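Local coordinates for protein beta-lactamase/D-alanine Carboxypeptidase (Yersinia pestis, PDB 3RJU) that probably acts as a serine hydrolase of the beta-lactamase and penicillin-binding protein family, with beta-lactamase or D-alanine carboxypeptidase activity, at residues 7-12 and 346-351. Sequence-based numbering, arbitrary orientation.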
loop_
_atom_site.group_PDB
_atom_site.type_symbol
_atom_site.label_atom_id
_atom_site.label_comp_id
_atom_site.label_asym_id
_atom_site.label_seq_id
_atom_site.Cartn_x
_atom_site.Cartn_y
_atom_site.Cartn_z
ATOM N N SER A 7 -22.231 -5.671 12.398
ATOM C CA SER A 7 -22.900 -4.862 11.387
ATOM C C SER A 7 -23.363 -3.505 11.986
ATOM O O SER A 7 -23.188 -2.429 11.383
ATOM C CB SER A 7 -24.105 -5.655 10.880
ATOM O OG SER A 7 -24.794 -4.920 9.909
ATOM N N GLN A 8 -23.976 -3.554 13.163
ATOM C CA GLN A 8 -24.435 -2.331 13.816
ATOM C C GLN A 8 -23.274 -1.387 14.208
ATOM O O GLN A 8 -23.401 -0.153 14.126
ATOM C CB GLN A 8 -25.334 -2.654 15.025
ATOM C CG GLN A 8 -26.723 -3.231 14.676
ATOM C CD GLN A 8 -26.698 -4.714 14.293
ATOM O OE1 GLN A 8 -25.660 -5.376 14.387
ATOM N NE2 GLN A 8 -27.849 -5.242 13.884
ATOM N N ILE A 9 -22.141 -1.949 14.629
ATOM C CA ILE A 9 -20.987 -1.118 14.937
ATOM C C ILE A 9 -20.464 -0.452 13.658
ATOM O O ILE A 9 -20.166 0.756 13.637
ATOM C CB ILE A 9 -19.887 -1.936 15.637
ATOM C CG1 ILE A 9 -20.352 -2.370 17.037
ATOM C CG2 ILE A 9 -18.574 -1.123 15.713
ATOM C CD1 ILE A 9 -19.466 -3.447 17.695
ATOM N N VAL A 10 -20.375 -1.219 12.577
ATOM C CA VAL A 10 -19.952 -0.633 11.314
ATOM C C VAL A 10 -20.879 0.523 10.925
ATOM O O VAL A 10 -20.415 1.586 10.492
ATOM C CB VAL A 10 -19.862 -1.687 10.189
ATOM C CG1 VAL A 10 -19.602 -1.022 8.833
ATOM C CG2 VAL A 10 -18.743 -2.699 10.500
ATOM N N ASP A 11 -22.181 0.312 11.103
ATOM C CA ASP A 11 -23.162 1.351 10.784
ATOM C C ASP A 11 -23.059 2.607 11.646
ATOM O O ASP A 11 -23.541 3.663 11.252
ATOM C CB ASP A 11 -24.579 0.796 10.888
ATOM C CG ASP A 11 -24.908 -0.159 9.770
ATOM O OD1 ASP A 11 -24.225 -0.119 8.719
ATOM O OD2 ASP A 11 -25.865 -0.940 9.947
ATOM N N GLN A 12 -22.478 2.489 12.833
ATOM C CA GLN A 12 -22.220 3.665 13.661
ATOM C C GLN A 12 -21.205 4.616 13.019
ATOM O O GLN A 12 -21.180 5.807 13.343
ATOM C CB GLN A 12 -21.716 3.251 15.045
ATOM C CG GLN A 12 -22.720 2.524 15.913
ATOM C CD GLN A 12 -22.037 1.911 17.135
ATOM O OE1 GLN A 12 -20.908 2.274 17.467
ATOM N NE2 GLN A 12 -22.700 0.972 17.782
ATOM N N VAL A 346 -12.274 0.810 14.206
ATOM C CA VAL A 346 -11.467 -0.322 14.661
ATOM C C VAL A 346 -11.474 -0.376 16.199
ATOM O O VAL A 346 -11.587 -1.453 16.798
ATOM C CB VAL A 346 -10.024 -0.244 14.107
ATOM C CG1 VAL A 346 -9.116 -1.235 14.815
ATOM C CG2 VAL A 346 -10.025 -0.517 12.604
ATOM N N ALA A 347 -11.403 0.788 16.829
ATOM C CA ALA A 347 -11.396 0.856 18.294
ATOM C C ALA A 347 -12.704 0.306 18.875
ATOM O O ALA A 347 -12.699 -0.374 19.910
ATOM C CB ALA A 347 -11.165 2.288 18.773
ATOM N N GLU A 348 -13.826 0.592 18.213
ATOM C CA GLU A 348 -15.095 0.043 18.680
ATOM C C GLU A 348 -15.166 -1.472 18.423
ATOM O O GLU A 348 -15.662 -2.228 19.260
ATOM C CB GLU A 348 -16.281 0.773 18.042
ATOM C CG GLU A 348 -17.658 0.343 18.622
ATOM C CD GLU A 348 -17.827 0.661 20.109
ATOM O OE1 GLU A 348 -17.209 1.636 20.589
ATOM O OE2 GLU A 348 -18.592 -0.066 20.796
ATOM N N LEU A 349 -14.652 -1.915 17.274
ATOM C CA LEU A 349 -14.694 -3.329 16.936
ATOM C C LEU A 349 -13.874 -4.197 17.889
ATOM O O LEU A 349 -14.240 -5.345 18.139
ATOM C CB LEU A 349 -14.283 -3.578 15.482
ATOM C CG LEU A 349 -15.217 -3.065 14.389
ATOM C CD1 LEU A 349 -14.509 -3.107 13.040
ATOM C CD2 LEU A 349 -16.544 -3.846 14.331
ATOM N N VAL A 350 -12.777 -3.670 18.429
ATOM C CA VAL A 350 -11.951 -4.513 19.299
ATOM C C VAL A 350 -12.509 -4.717 20.711
ATOM O O VAL A 350 -12.022 -5.577 21.440
ATOM C CB VAL A 350 -10.472 -4.021 19.405
ATOM C CG1 VAL A 350 -9.774 -4.041 18.030
ATOM C CG2 VAL A 350 -10.402 -2.661 20.077
ATOM N N LYS A 351 -13.516 -3.938 21.101
ATOM C CA LYS A 351 -14.074 -4.016 22.462
ATOM C C LYS A 351 -14.739 -5.353 22.745
ATOM O O LYS A 351 -15.310 -5.938 21.828
ATOM C CB LYS A 351 -15.093 -2.884 22.691
ATOM C CG LYS A 351 -14.476 -1.498 22.690
ATOM C CD LYS A 351 -15.538 -0.437 22.888
ATOM C CE LYS A 351 -14.910 0.949 22.940
ATOM N NZ LYS A 351 -15.922 2.058 22.991
HETATM O O HOH W 1 -21.380 -0.049 20.260
#
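I9 on the N-terminal helix 6-20 meets E348 and L349 on the C-terminal helix 336-349. The two terminal helices pack side by side on one face of the large antiparallel sheet, an arrangement known from the alpha/beta fold of serine beta-lactamases and penicillin-binding proteins. Most of the touching is done by one methyl, I9 CG2. I9 CG2 lies 3.4 Å from E348 CG, a tight apolar touch on the aliphatic part of an acidic side chain. The same methyl sits 3.7 Å from L349 CD2. With chi1 at -68°, I9 CG1 sits beside the backbone N and CG2 lies anti to it, which directs CG2 at the other helix. The I9 and E348 side chains cross at about a right angle. No direct hydrogen bond joins the two segments.

On the outer side of I9 the contact becomes polar. Q12 OE1 comes within 4.0 Å of E348 CG, but the amide is linked to the carboxylate through water. Q12 NE2 donates to the water at 3.0 Å, and the water donates to E348 OE2 at 2.8 Å. Below this layer, toward the sheet, V10 rests on L28 and V30 of strand 25-32. L349 also reaches V30, so both helices share a floor there. S1, probably left from the expression tag, touches I9 and L349, and its backbone is hydrogen-bonded to that of L349. A bend at chi2 (63°) swings the E348 carboxylate off I9, while CG stays against the methyl. The second carboxylate oxygen is held within its own segment: K351 NZ forms a salt bridge to E348 OE1 at 2.8 Å, on the syn side and 28° out of the carboxylate plane.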